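Local atomic coordinates of uncharacterized protein (Bacteroides caccae, PDB entry 3NO2), a protein that is of unknown function but folds as a six-bladed beta-propeller related to Mal s 1 allergen-like proteins. Residues 6-11 / 42-47; 49-54 / 80-85; 95-100 / 115-120; 125-130 / 140-145. One frame throughout, in Å; residues are numbered along the deposited sequence. Where two conformers were deposited one is given.

Contact 1. Residues 6-11 / 42-47; sequences HLLVGG and VAATKA
L8 and G10 of strand 6-10 lie against V42 of strand 42-44 as the two segments run past each other at 153°, roughly antiparallel, with a closest axis approach of 6.8 Å. The nearest CA pair, G10 and V42, is 6.4 Å apart, and no hydrogen bond crosses. Each strand bonds within its own sheet instead: L8 pairs through its backbone with C272, and L51 does the same with A43. This is one sheet laid on another, with L8 and V42 doing most of the touching. With CG anti to the backbone N (chi1 176°), L8 reaches out from its strand. Its CG meets V42 CG2 at 3.8 Å, the two side chains slanting across one another, while CD2 extends farther and settles against the backbone, 3.4 Å from A43 O. The same methyl comes within 4.4 Å of A44 CB. V42 answers with both branches: CG2 sits 3.6 Å from L8 O, and CG1 faces the backbone at G10, 4.1 Å from its N. I17 touches V42 and I19 touches L8, extending the apolar layer into strand 16-21, and the touching residues are almost all buried. Apolar packing of the second strand of one blade on the innermost strand of the next, without shared backbone bonds, is characteristic of neighbouring blades in a beta-propeller.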
loop_
_atom_site.group_PDB
_atom_site.type_symbol
_atom_site.label_atom_id
_atom_site.label_comp_id
_atom_site.label_asym_id
_atom_site.label_seq_id
_atom_site.Cartn_x
_atom_site.Cartn_y
_atom_site.Cartn_z
ATOM N N HIS A 6 -5.491 0.125 -17.014
ATOM C CA HIS A 6 -4.742 1.253 -16.507
ATOM C C HIS A 6 -4.448 1.036 -15.025
ATOM O O HIS A 6 -5.211 0.390 -14.306
ATOM C CB HIS A 6 -5.515 2.556 -16.713
ATOM C CG HIS A 6 -5.553 2.986 -18.145
ATOM N ND1 HIS A 6 -6.301 2.314 -19.092
ATOM C CD2 HIS A 6 -4.853 3.925 -18.809
ATOM C CE1 HIS A 6 -6.096 2.884 -20.273
ATOM N NE2 HIS A 6 -5.226 3.863 -20.134
ATOM N N LEU A 7 -3.311 1.587 -14.604
ATOM C CA LEU A 7 -2.777 1.392 -13.252
ATOM C C LEU A 7 -2.431 2.726 -12.644
ATOM O O LEU A 7 -1.634 3.481 -13.181
ATOM C CB LEU A 7 -1.536 0.512 -13.281
ATOM C CG LEU A 7 -1.752 -0.870 -13.860
ATOM C CD1 LEU A 7 -0.375 -1.539 -14.162
ATOM C CD2 LEU A 7 -2.618 -1.761 -12.992
ATOM N N LEU A 8 -3.065 3.022 -11.538
ATOM C CA LEU A 8 -2.766 4.203 -10.709
ATOM C C LEU A 8 -1.586 3.822 -9.800
ATOM O O LEU A 8 -1.647 2.795 -9.142
ATOM C CB LEU A 8 -3.988 4.602 -9.888
ATOM C CG LEU A 8 -3.869 5.750 -8.902
ATOM C CD1 LEU A 8 -3.607 7.082 -9.612
ATOM C CD2 LEU A 8 -5.102 5.808 -7.993
ATOM N N VAL A 9 -0.560 4.632 -9.772
ATOM C CA VAL A 9 0.677 4.324 -8.999
ATOM C C VAL A 9 1.179 5.573 -8.278
ATOM O O VAL A 9 0.942 6.724 -8.695
ATOM C CB VAL A 9 1.815 3.762 -9.887
ATOM C CG1 VAL A 9 1.419 2.369 -10.421
ATOM C CG2 VAL A 9 2.206 4.694 -11.053
ATOM N N GLY A 10 1.958 5.326 -7.233
ATOM C CA GLY A 10 2.652 6.353 -6.527
ATOM C C GLY A 10 3.767 5.727 -5.721
ATOM O O GLY A 10 3.904 4.486 -5.682
ATOM N N GLY A 11 4.577 6.517 -5.053
ATOM C CA GLY A 11 5.601 5.975 -4.184
ATOM C C GLY A 11 6.390 6.989 -3.448
ATOM O O GLY A 11 6.559 8.139 -3.910
ATOM N N VAL A 42 -2.142 4.943 -2.868
ATOM C CA VAL A 42 -3.093 5.413 -3.868
ATOM C C VAL A 42 -4.214 4.399 -4.011
ATOM O O VAL A 42 -4.002 3.198 -3.811
ATOM C CB VAL A 42 -2.448 5.675 -5.256
ATOM C CG1 VAL A 42 -1.313 6.684 -5.181
ATOM C CG2 VAL A 42 -1.923 4.402 -5.939
ATOM N N ALA A 43 -5.402 4.853 -4.385
ATOM C CA ALA A 43 -6.548 3.969 -4.580
ATOM C C ALA A 43 -7.528 4.658 -5.524
ATOM O O ALA A 43 -7.549 5.877 -5.641
ATOM C CB ALA A 43 -7.218 3.640 -3.222
ATOM N N ALA A 44 -8.295 3.853 -6.248
ATOM C CA ALA A 44 -9.331 4.332 -7.182
ATOM C C ALA A 44 -10.668 3.825 -6.764
ATOM O O ALA A 44 -10.817 2.685 -6.303
ATOM C CB ALA A 44 -9.030 3.873 -8.603
ATOM N N THR A 45 -11.658 4.671 -6.964
ATOM C CA THR A 45 -13.057 4.222 -6.821
ATOM C C THR A 45 -13.509 3.585 -8.124
ATOM O O THR A 45 -12.910 3.775 -9.173
ATOM C CB THR A 45 -14.021 5.356 -6.481
ATOM O OG1 THR A 45 -14.144 6.216 -7.605
ATOM C CG2 THR A 45 -13.568 6.158 -5.242
ATOM N N LYS A 46 -14.604 2.844 -8.054
ATOM C CA LYS A 46 -15.187 2.224 -9.266
ATOM C C LYS A 46 -15.531 3.272 -10.293
ATOM O O LYS A 46 -15.389 3.030 -11.495
ATOM C CB LYS A 46 -16.414 1.399 -8.887
ATOM C CG LYS A 46 -16.035 0.078 -8.231
ATOM N N ALA A 47 -15.955 4.435 -9.819
ATOM C CA ALA A 47 -16.298 5.554 -10.683
ATOM C C ALA A 47 -15.097 6.281 -11.270
ATOM O O ALA A 47 -15.279 7.146 -12.122
ATOM C CB ALA A 47 -17.182 6.526 -9.975
#

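Contact 2. Residues 49-54 / 80-85; sequences EILFSY and QTARIL
The interface between two successive propeller blades brings L51 and S53 of strand 50-53 against A82 of strand 80-84, the innermost strand of the following blade. Locally the strands run nearly antiparallel, 163° apart, with axes approaching to 5.9 Å. A82 CB fits between L51 and S53, 3.8 Å from L51 CG and 3.6 Å from S53 N. The L51 side chain swings away from its own backbone N (chi1 172°), which carries CD2 past A82 to within 3.4 Å of R83 O. I84 CD1 meets the same L51 CD2 at 3.9 Å. R83 NE bonds to I130 O, a tie to the next blade.

Toward the Q80 end the contact turns polar. S53 OG lies 3.3 Å from Q80 O, a weak interaction whose proton has another acceptor in reach, and Q80 O is also bonded to S41 OG. A water 2.8 Å from both S53 OG and Q80 OE1 can bridge the strands, although other acceptors compete for its protons. The Q80 amide is oriented by N40 at OE1 and by E38 and E78 at NE2, and its side chain comes within about 5 Å of the bound citrate. Q80 and T81 both face A93, a classic beta bulge in the inner strand of a propeller blade.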
loop_
_atom_site.group_PDB
_atom_site.type_symbol
_atom_site.label_atom_id
_atom_site.label_comp_id
_atom_site.label_asym_id
_atom_site.label_seq_id
_atom_site.Cartn_x
_atom_site.Cartn_y
_atom_site.Cartn_z
ATOM N N GLU A 49 -12.608 8.005 -9.467
ATOM C CA GLU A 49 -12.016 9.037 -8.607
ATOM C C GLU A 49 -10.771 8.465 -7.937
ATOM O O GLU A 49 -10.608 7.245 -7.847
ATOM C CB GLU A 49 -12.989 9.514 -7.550
ATOM C CG GLU A 49 -14.265 10.156 -8.153
ATOM C CD GLU A 49 -15.551 9.569 -7.602
ATOM O OE1 GLU A 49 -15.654 8.369 -7.176
ATOM O OE2 GLU A 49 -16.521 10.359 -7.606
ATOM N N ILE A 50 -9.902 9.355 -7.496
ATOM C CA ILE A 50 -8.556 9.010 -7.056
ATOM C C ILE A 50 -8.371 9.469 -5.606
ATOM O O ILE A 50 -8.584 10.641 -5.285
ATOM C CB ILE A 50 -7.537 9.696 -7.958
ATOM C CG1 ILE A 50 -7.576 9.057 -9.343
ATOM C CG2 ILE A 50 -6.120 9.586 -7.385
ATOM C CD1 ILE A 50 -7.096 10.004 -10.428
ATOM N N LEU A 51 -8.000 8.532 -4.724
ATOM C CA LEU A 51 -7.724 8.782 -3.315
ATOM C C LEU A 51 -6.217 8.575 -3.098
ATOM O O LEU A 51 -5.654 7.591 -3.619
ATOM C CB LEU A 51 -8.474 7.743 -2.473
ATOM C CG LEU A 51 -8.159 7.709 -0.979
ATOM C CD1 LEU A 51 -8.582 8.998 -0.234
ATOM C CD2 LEU A 51 -8.813 6.457 -0.341
ATOM N N PHE A 52 -5.563 9.466 -2.372
ATOM C CA PHE A 52 -4.164 9.226 -2.014
ATOM C C PHE A 52 -3.839 9.820 -0.686
ATOM O O PHE A 52 -4.381 10.866 -0.305
ATOM C CB PHE A 52 -3.183 9.714 -3.121
ATOM C CG PHE A 52 -3.137 11.202 -3.355
ATOM C CD1 PHE A 52 -4.078 11.833 -4.156
ATOM C CD2 PHE A 52 -2.165 11.950 -2.773
ATOM C CE1 PHE A 52 -3.993 13.197 -4.366
ATOM C CE2 PHE A 52 -2.080 13.314 -2.977
ATOM C CZ PHE A 52 -3.010 13.938 -3.760
ATOM N N SER A 53 -2.870 9.213 -0.007
ATOM C CA SER A 53 -2.256 9.803 1.175
ATOM C C SER A 53 -0.962 10.466 0.781
ATOM O O SER A 53 -0.275 10.068 -0.190
ATOM C CB SER A 53 -2.007 8.810 2.306
ATOM O OG SER A 53 -1.134 7.781 1.916
ATOM N N TYR A 54 -0.601 11.476 1.557
ATOM C CA TYR A 54 0.572 12.265 1.254
ATOM C C TYR A 54 1.360 12.721 2.480
ATOM O O TYR A 54 2.154 13.669 2.413
ATOM C CB TYR A 54 0.230 13.418 0.320
ATOM C CG TYR A 54 -0.771 14.439 0.814
ATOM C CD1 TYR A 54 -0.348 15.558 1.496
ATOM C CD2 TYR A 54 -2.116 14.339 0.512
ATOM C CE1 TYR A 54 -1.239 16.530 1.924
ATOM C CE2 TYR A 54 -3.031 15.322 0.941
ATOM C CZ TYR A 54 -2.567 16.392 1.656
ATOM O OH TYR A 54 -3.417 17.394 2.069
ATOM N N GLN A 80 -0.565 7.815 6.154
ATOM C CA GLN A 80 0.120 6.852 5.308
ATOM C C GLN A 80 -0.790 5.792 4.701
ATOM O O GLN A 80 -0.349 5.141 3.760
ATOM C CB GLN A 80 1.252 6.155 6.052
ATOM C CG GLN A 80 2.385 7.075 6.491
ATOM C CD GLN A 80 3.371 7.442 5.419
ATOM O OE1 GLN A 80 3.205 7.129 4.258
ATOM N NE2 GLN A 80 4.406 8.168 5.814
ATOM N N THR A 81 -2.015 5.603 5.209
ATOM C CA THR A 81 -3.002 4.711 4.653
ATOM C C THR A 81 -4.043 5.491 3.890
ATOM O O THR A 81 -4.518 6.519 4.357
ATOM C CB THR A 81 -3.730 3.953 5.790
ATOM O OG1 THR A 81 -2.829 3.105 6.519
ATOM C CG2 THR A 81 -4.892 3.098 5.297
ATOM N N ALA A 82 -4.442 4.960 2.742
ATOM C CA ALA A 82 -5.569 5.495 1.967
ATOM C C ALA A 82 -6.031 4.395 0.999
ATOM O O ALA A 82 -5.348 4.132 0.015
ATOM C CB ALA A 82 -5.169 6.748 1.241
ATOM N N ARG A 83 -7.167 3.764 1.261
ATOM C CA ARG A 83 -7.706 2.700 0.409
ATOM C C ARG A 83 -9.211 2.868 0.292
ATOM O O ARG A 83 -9.851 3.561 1.077
ATOM C CB ARG A 83 -7.348 1.310 0.936
ATOM C CG ARG A 83 -8.010 1.003 2.268
ATOM C CD ARG A 83 -7.829 -0.423 2.692
ATOM N NE ARG A 83 -6.448 -0.761 2.958
ATOM C CZ ARG A 83 -5.682 -1.544 2.212
ATOM N NH1 ARG A 83 -6.155 -2.107 1.114
ATOM N NH2 ARG A 83 -4.461 -1.805 2.604
ATOM N N ILE A 84 -9.784 2.213 -0.714
ATOM C CA ILE A 84 -11.228 2.069 -0.852
ATOM C C ILE A 84 -11.611 0.674 -0.401
ATOM O O ILE A 84 -11.067 -0.336 -0.907
ATOM C CB ILE A 84 -11.662 2.347 -2.285
ATOM C CG1 ILE A 84 -11.283 3.767 -2.711
ATOM C CG2 ILE A 84 -13.178 2.049 -2.446
ATOM C CD1 ILE A 84 -11.988 4.916 -1.971
ATOM N N LEU A 85 -12.496 0.612 0.585
ATOM C CA LEU A 85 -12.962 -0.634 1.127
ATOM C C LEU A 85 -13.972 -1.298 0.159
ATOM O O LEU A 85 -14.519 -0.642 -0.723
ATOM C CB LEU A 85 -13.679 -0.366 2.444
ATOM C CG LEU A 85 -12.802 0.181 3.568
ATOM C CD1 LEU A 85 -13.671 0.582 4.735
ATOM C CD2 LEU A 85 -11.718 -0.848 3.969
HETATM O O HOH W 1 1.609 8.337 2.284
#

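Contact 3. Residues 95-100 / 115-120; sequences CGHPST and EFETGI
S99 and F116 pair through their backbones as an antiparallel hydrogen-bonded pair: F116 N gives a sound bond to S99 O (3.0 Å), whereas S99 N to F116 O is short but bent and counts as weak. Next to it, T100 and E115 form a non-hydrogen-bonded pair, with E115 CA making a CH...O contact to S99 O. This is the open end of the hairpin 99-104/110-116, the two outer strands of a propeller blade, just after the cis peptide that precedes P98.

Among the side chains there is a clear CH-pi contact: S99 CB stands over one face of the F116 ring, 3.6 Å from its centroid. In van der Waals contact, P98 CG lies across the E115 side chain, 3.7 Å from its carboxylate carbon CD.

Charged and polar groups gather beyond the strands. H97 ND1 donates to E117 OE1 at 2.8 Å and 167°, reaching the syn side of a carboxylate nearly coplanar with the ring (17°). NE2 bonds to E121 O. E117 bends at chi2 (55°) so that OE2 also accepts from G119 N at 2.8 Å, and T118 OG1 accepts from I120 N as an ST turn. One water donates to G96 O and S99 OG and accepts from T118 N; S99 OG also bonds to Q126. A second water bridges T100 OG1 and E115 OE2.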
loop_
_atom_site.group_PDB
_atom_site.type_symbol
_atom_site.label_atom_id
_atom_site.label_comp_id
_atom_site.label_asym_id
_atom_site.label_seq_id
_atom_site.Cartn_x
_atom_site.Cartn_y
_atom_site.Cartn_z
ATOM N N CYS A 95 -0.154 7.726 11.382
ATOM C CA CYS A 95 0.789 7.424 12.432
ATOM C C CYS A 95 0.871 8.587 13.381
ATOM O O CYS A 95 0.833 9.750 12.947
ATOM C CB CYS A 95 2.171 7.177 11.831
ATOM S SG CYS A 95 2.133 5.881 10.521
ATOM N N GLY A 96 0.975 8.307 14.665
ATOM C CA GLY A 96 1.069 9.377 15.665
ATOM C C GLY A 96 0.826 8.839 17.051
ATOM O O GLY A 96 1.095 7.660 17.360
ATOM N N HIS A 97 0.307 9.726 17.911
ATOM C CA HIS A 97 0.081 9.447 19.353
ATOM C C HIS A 97 -1.208 10.144 19.788
ATOM O O HIS A 97 -1.151 11.296 20.268
ATOM C CB HIS A 97 1.279 9.919 20.172
ATOM C CG HIS A 97 2.520 9.168 19.821
ATOM N ND1 HIS A 97 2.653 7.832 20.106
ATOM C CD2 HIS A 97 3.647 9.536 19.169
ATOM C CE1 HIS A 97 3.800 7.395 19.633
ATOM N NE2 HIS A 97 4.427 8.401 19.060
ATOM N N PRO A 98 -2.361 9.526 19.553
ATOM C CA PRO A 98 -2.554 8.161 19.086
ATOM C C PRO A 98 -2.525 8.014 17.571
ATOM O O PRO A 98 -2.852 8.940 16.816
ATOM C CB PRO A 98 -3.953 7.820 19.589
ATOM C CG PRO A 98 -4.675 9.118 19.553
ATOM C CD PRO A 98 -3.634 10.147 19.999
ATOM N N SER A 99 -2.187 6.825 17.133
ATOM C CA SER A 99 -2.469 6.419 15.764
ATOM C C SER A 99 -3.959 6.495 15.540
ATOM O O SER A 99 -4.732 6.129 16.444
ATOM C CB SER A 99 -2.003 5.008 15.494
ATOM O OG SER A 99 -0.599 4.802 15.772
ATOM N N THR A 100 -4.388 6.951 14.371
ATOM C CA THR A 100 -5.830 7.159 14.144
ATOM C C THR A 100 -6.223 6.591 12.786
ATOM O O THR A 100 -5.567 6.853 11.778
ATOM C CB THR A 100 -6.158 8.645 14.171
ATOM O OG1 THR A 100 -5.747 9.198 15.442
ATOM C CG2 THR A 100 -7.625 8.903 13.998
ATOM N N GLU A 115 -8.800 5.045 17.552
ATOM C CA GLU A 115 -7.513 5.489 18.055
ATOM C C GLU A 115 -6.817 4.347 18.789
ATOM O O GLU A 115 -7.463 3.591 19.536
ATOM C CB GLU A 115 -7.678 6.664 19.005
ATOM C CG GLU A 115 -8.182 7.924 18.336
ATOM C CD GLU A 115 -8.390 9.099 19.296
ATOM O OE1 GLU A 115 -8.556 8.853 20.501
ATOM O OE2 GLU A 115 -8.408 10.242 18.849
ATOM N N PHE A 116 -5.503 4.225 18.622
ATOM C CA PHE A 116 -4.733 3.230 19.348
ATOM C C PHE A 116 -3.312 3.753 19.494
ATOM O O PHE A 116 -2.817 4.543 18.688
ATOM C CB PHE A 116 -4.793 1.872 18.633
ATOM C CG PHE A 116 -4.179 1.860 17.242
ATOM C CD1 PHE A 116 -4.879 2.325 16.155
ATOM C CD2 PHE A 116 -2.919 1.335 17.033
ATOM C CE1 PHE A 116 -4.327 2.325 14.894
ATOM C CE2 PHE A 116 -2.378 1.324 15.752
ATOM C CZ PHE A 116 -3.083 1.820 14.701
ATOM N N GLU A 117 -2.644 3.295 20.529
ATOM C CA GLU A 117 -1.249 3.605 20.762
ATOM C C GLU A 117 -0.382 2.369 20.541
ATOM O O GLU A 117 -0.633 1.268 21.080
ATOM C CB GLU A 117 -1.052 4.167 22.171
ATOM C CG GLU A 117 0.387 4.450 22.540
ATOM C CD GLU A 117 1.109 5.374 21.549
ATOM O OE1 GLU A 117 0.524 6.382 21.191
ATOM O OE2 GLU A 117 2.245 5.017 21.137
ATOM N N THR A 118 0.630 2.545 19.693
ATOM C CA THR A 118 1.518 1.462 19.312
ATOM C C THR A 118 2.679 1.277 20.252
ATOM O O THR A 118 3.317 0.223 20.215
ATOM C CB THR A 118 2.132 1.700 17.914
ATOM O OG1 THR A 118 2.882 2.930 17.890
ATOM C CG2 THR A 118 1.035 1.708 16.817
ATOM N N GLY A 119 3.018 2.311 20.980
ATOM C CA GLY A 119 4.245 2.276 21.801
ATOM C C GLY A 119 5.496 2.667 21.012
ATOM O O GLY A 119 6.594 2.769 21.594
ATOM N N ILE A 120 5.377 2.946 19.722
ATOM C CA ILE A 120 6.517 3.261 18.851
ATOM C C ILE A 120 6.632 4.775 18.763
ATOM O O ILE A 120 5.720 5.444 18.268
ATOM C CB ILE A 120 6.314 2.644 17.466
ATOM C CG1 ILE A 120 6.322 1.127 17.571
ATOM C CG2 ILE A 120 7.346 3.141 16.469
ATOM C CD1 ILE A 120 5.770 0.412 16.313
HETATM O O HOH W 2 0.796 4.917 18.098
HETATM O O HOH W 3 -7.017 11.199 16.764
#

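Contact 4. Residues 125-130 / 140-145; sequences AQFRQI and VPLFAT
R128 and F143 meet at about a right angle, the guanidinium lying over part of the ring with the two planes 37° apart. R128 NH2 comes 3.5 Å from F143 CE2, near the rim of the guanidinium face, and CG touches CZ at 3.7 Å. The arginine is bent at chi2 (-68°), which turns its chain back over the ring; NH1 then bonds to F127 O, approaching from well above the carbonyl plane rather than along a lone pair, and NH2 bonds to H124 O.

F127 is turned the other way, toward the core between blades. The F127 and V140 side chains cross at a slant, F127 CD2 3.9 Å from V140 CG1, and F127 CB is close to P141 O. I130 lies alongside V140, the two pointing the same way, with CD1 4.0 Å from V140 CG2; I130 CD1 also lies over the centre of one face of the F127 ring, so F127, I130 and V140 pack together as one apolar group.

Backbone bonds hold the chains together: F143 N to Q126 O at 2.9 Å, nearly straight, and A144 N to A125 O at 3.0 Å. A water between R128 N and P141 O adds a further bridge.

R128 NH2 also bonds to a bound citrate, probably from the crystallisation liquor. With the guanidinium held by F143 and by backbone carbonyls, it may mark a pocket able to take an anion.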
loop_
_atom_site.group_PDB
_atom_site.type_symbol
_atom_site.label_atom_id
_atom_site.label_comp_id
_atom_site.label_asym_id
_atom_site.label_seq_id
_atom_site.Cartn_x
_atom_site.Cartn_y
_atom_site.Cartn_z
ATOM N N ALA A 125 8.030 5.302 12.037
ATOM C CA ALA A 125 8.380 3.926 12.321
ATOM C C ALA A 125 7.194 3.058 12.662
ATOM O O ALA A 125 7.375 1.908 13.084
ATOM C CB ALA A 125 9.443 3.881 13.468
ATOM N N GLN A 126 5.982 3.584 12.524
ATOM C CA GLN A 126 4.744 2.845 12.781
ATOM C C GLN A 126 4.312 2.089 11.527
ATOM O O GLN A 126 4.928 1.087 11.162
ATOM C CB GLN A 126 3.655 3.751 13.359
ATOM C CG GLN A 126 4.056 4.314 14.739
ATOM C CD GLN A 126 3.070 5.316 15.295
ATOM O OE1 GLN A 126 1.982 5.516 14.750
ATOM N NE2 GLN A 126 3.452 5.989 16.392
ATOM N N PHE A 127 3.277 2.550 10.823
ATOM C CA PHE A 127 2.707 1.786 9.725
ATOM C C PHE A 127 2.706 2.564 8.429
ATOM O O PHE A 127 2.932 3.788 8.360
ATOM C CB PHE A 127 1.291 1.331 10.056
ATOM C CG PHE A 127 0.358 2.447 10.445
ATOM C CD1 PHE A 127 -0.273 3.239 9.491
ATOM C CD2 PHE A 127 0.153 2.742 11.793
ATOM C CE1 PHE A 127 -1.162 4.259 9.901
ATOM C CE2 PHE A 127 -0.729 3.735 12.165
ATOM C CZ PHE A 127 -1.356 4.463 11.217
ATOM N N ARG A 128 2.415 1.825 7.345
ATOM C CA ARG A 128 2.115 2.408 6.050
ATOM C C ARG A 128 0.661 2.081 5.713
ATOM O O ARG A 128 -0.216 2.947 5.950
ATOM C CB ARG A 128 3.127 1.986 4.993
ATOM C CG ARG A 128 4.524 2.485 5.315
ATOM C CD ARG A 128 4.657 4.004 5.217
ATOM N NE ARG A 128 6.008 4.457 5.578
ATOM C CZ ARG A 128 6.451 4.693 6.790
ATOM N NH1 ARG A 128 5.666 4.598 7.835
ATOM N NH2 ARG A 128 7.747 4.959 6.961
ATOM N N GLN A 129 0.333 0.879 5.227
ATOM C CA GLN A 129 -1.012 0.569 4.745
ATOM C C GLN A 129 -1.759 -0.371 5.702
ATOM O O GLN A 129 -1.546 -1.582 5.699
ATOM C CB GLN A 129 -0.943 -0.102 3.369
ATOM C CG GLN A 129 -0.180 0.688 2.327
ATOM C CD GLN A 129 -0.498 0.223 0.901
ATOM O OE1 GLN A 129 -0.997 -0.887 0.676
ATOM N NE2 GLN A 129 -0.188 1.056 -0.092
ATOM N N ILE A 130 -2.644 0.194 6.494
ATOM C CA ILE A 130 -3.596 -0.535 7.304
ATOM C C ILE A 130 -4.694 -1.093 6.392
ATOM O O ILE A 130 -4.978 -0.539 5.337
ATOM C CB ILE A 130 -4.153 0.387 8.393
ATOM C CG1 ILE A 130 -3.054 0.737 9.398
ATOM C CG2 ILE A 130 -5.373 -0.232 9.101
ATOM C CD1 ILE A 130 -3.478 1.717 10.538
ATOM N N VAL A 140 -2.765 -3.948 11.193
ATOM C CA VAL A 140 -1.812 -2.857 11.275
ATOM C C VAL A 140 -0.400 -3.439 11.246
ATOM O O VAL A 140 0.088 -3.976 12.270
ATOM C CB VAL A 140 -1.990 -2.050 12.544
ATOM C CG1 VAL A 140 -1.011 -0.857 12.574
ATOM C CG2 VAL A 140 -3.485 -1.608 12.732
ATOM N N PRO A 141 0.276 -3.379 10.091
ATOM C CA PRO A 141 1.666 -3.812 10.039
ATOM C C PRO A 141 2.563 -2.715 10.597
ATOM O O PRO A 141 2.341 -1.531 10.295
ATOM C CB PRO A 141 1.951 -4.038 8.545
ATOM C CG PRO A 141 0.641 -3.681 7.816
ATOM C CD PRO A 141 -0.151 -2.845 8.798
ATOM N N LEU A 142 3.573 -3.065 11.385
ATOM C CA LEU A 142 4.437 -2.070 12.033
ATOM C C LEU A 142 5.890 -2.317 11.748
ATOM O O LEU A 142 6.392 -3.425 11.889
ATOM C CB LEU A 142 4.214 -2.054 13.548
ATOM C CG LEU A 142 2.801 -1.649 13.998
ATOM C CD1 LEU A 142 2.631 -1.980 15.523
ATOM C CD2 LEU A 142 2.503 -0.172 13.728
ATOM N N PHE A 143 6.568 -1.251 11.335
ATOM C CA PHE A 143 7.986 -1.284 10.999
ATOM C C PHE A 143 8.867 -1.586 12.213
ATOM O O PHE A 143 9.640 -2.539 12.208
ATOM C CB PHE A 143 8.473 0.050 10.446
ATOM C CG PHE A 143 8.176 0.347 8.982
ATOM C CD1 PHE A 143 7.199 -0.271 8.249
ATOM C CD2 PHE A 143 8.961 1.303 8.355
ATOM C CE1 PHE A 143 7.016 0.082 6.902
ATOM C CE2 PHE A 143 8.755 1.651 7.032
ATOM C CZ PHE A 143 7.764 1.055 6.329
ATOM N N ALA A 144 8.788 -0.754 13.249
ATOM C CA ALA A 144 9.819 -0.767 14.292
ATOM C C ALA A 144 9.902 -2.151 14.924
ATOM O O ALA A 144 11.003 -2.637 15.205
ATOM C CB ALA A 144 9.522 0.258 15.394
ATOM N N THR A 145 8.754 -2.787 15.162
ATOM C CA THR A 145 8.594 -4.028 15.932
ATOM C C THR A 145 8.363 -5.233 15.011
ATOM O O THR A 145 8.176 -6.357 15.522
ATOM C CB THR A 145 7.461 -3.886 16.915
ATOM O OG1 THR A 145 6.284 -3.472 16.165
ATOM C CG2 THR A 145 7.731 -2.787 17.935
HETATM O O HOH W 4 2.750 -0.910 7.672
#

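From the N terminus, contact 1 packs strand 6-10 on strand 41-44 of the next blade, so the chain between them forms the outer strands of the first blade and the crossing to the second. Contact 2 repeats this one blade on, and the two touch where A43 O meets L51 N within a shared sheet. Contact 3 closes the outer hairpin of the blade that begins with strand 78-84. Contact 4 ties the incoming loop 125-130 to the second strand of the following blade; Q126 bonds back to G96, S99 and I120 of contact 3, and R128 and I130 bond to T81 and R83 of contact 2. All four lie in series, none nested or crossing.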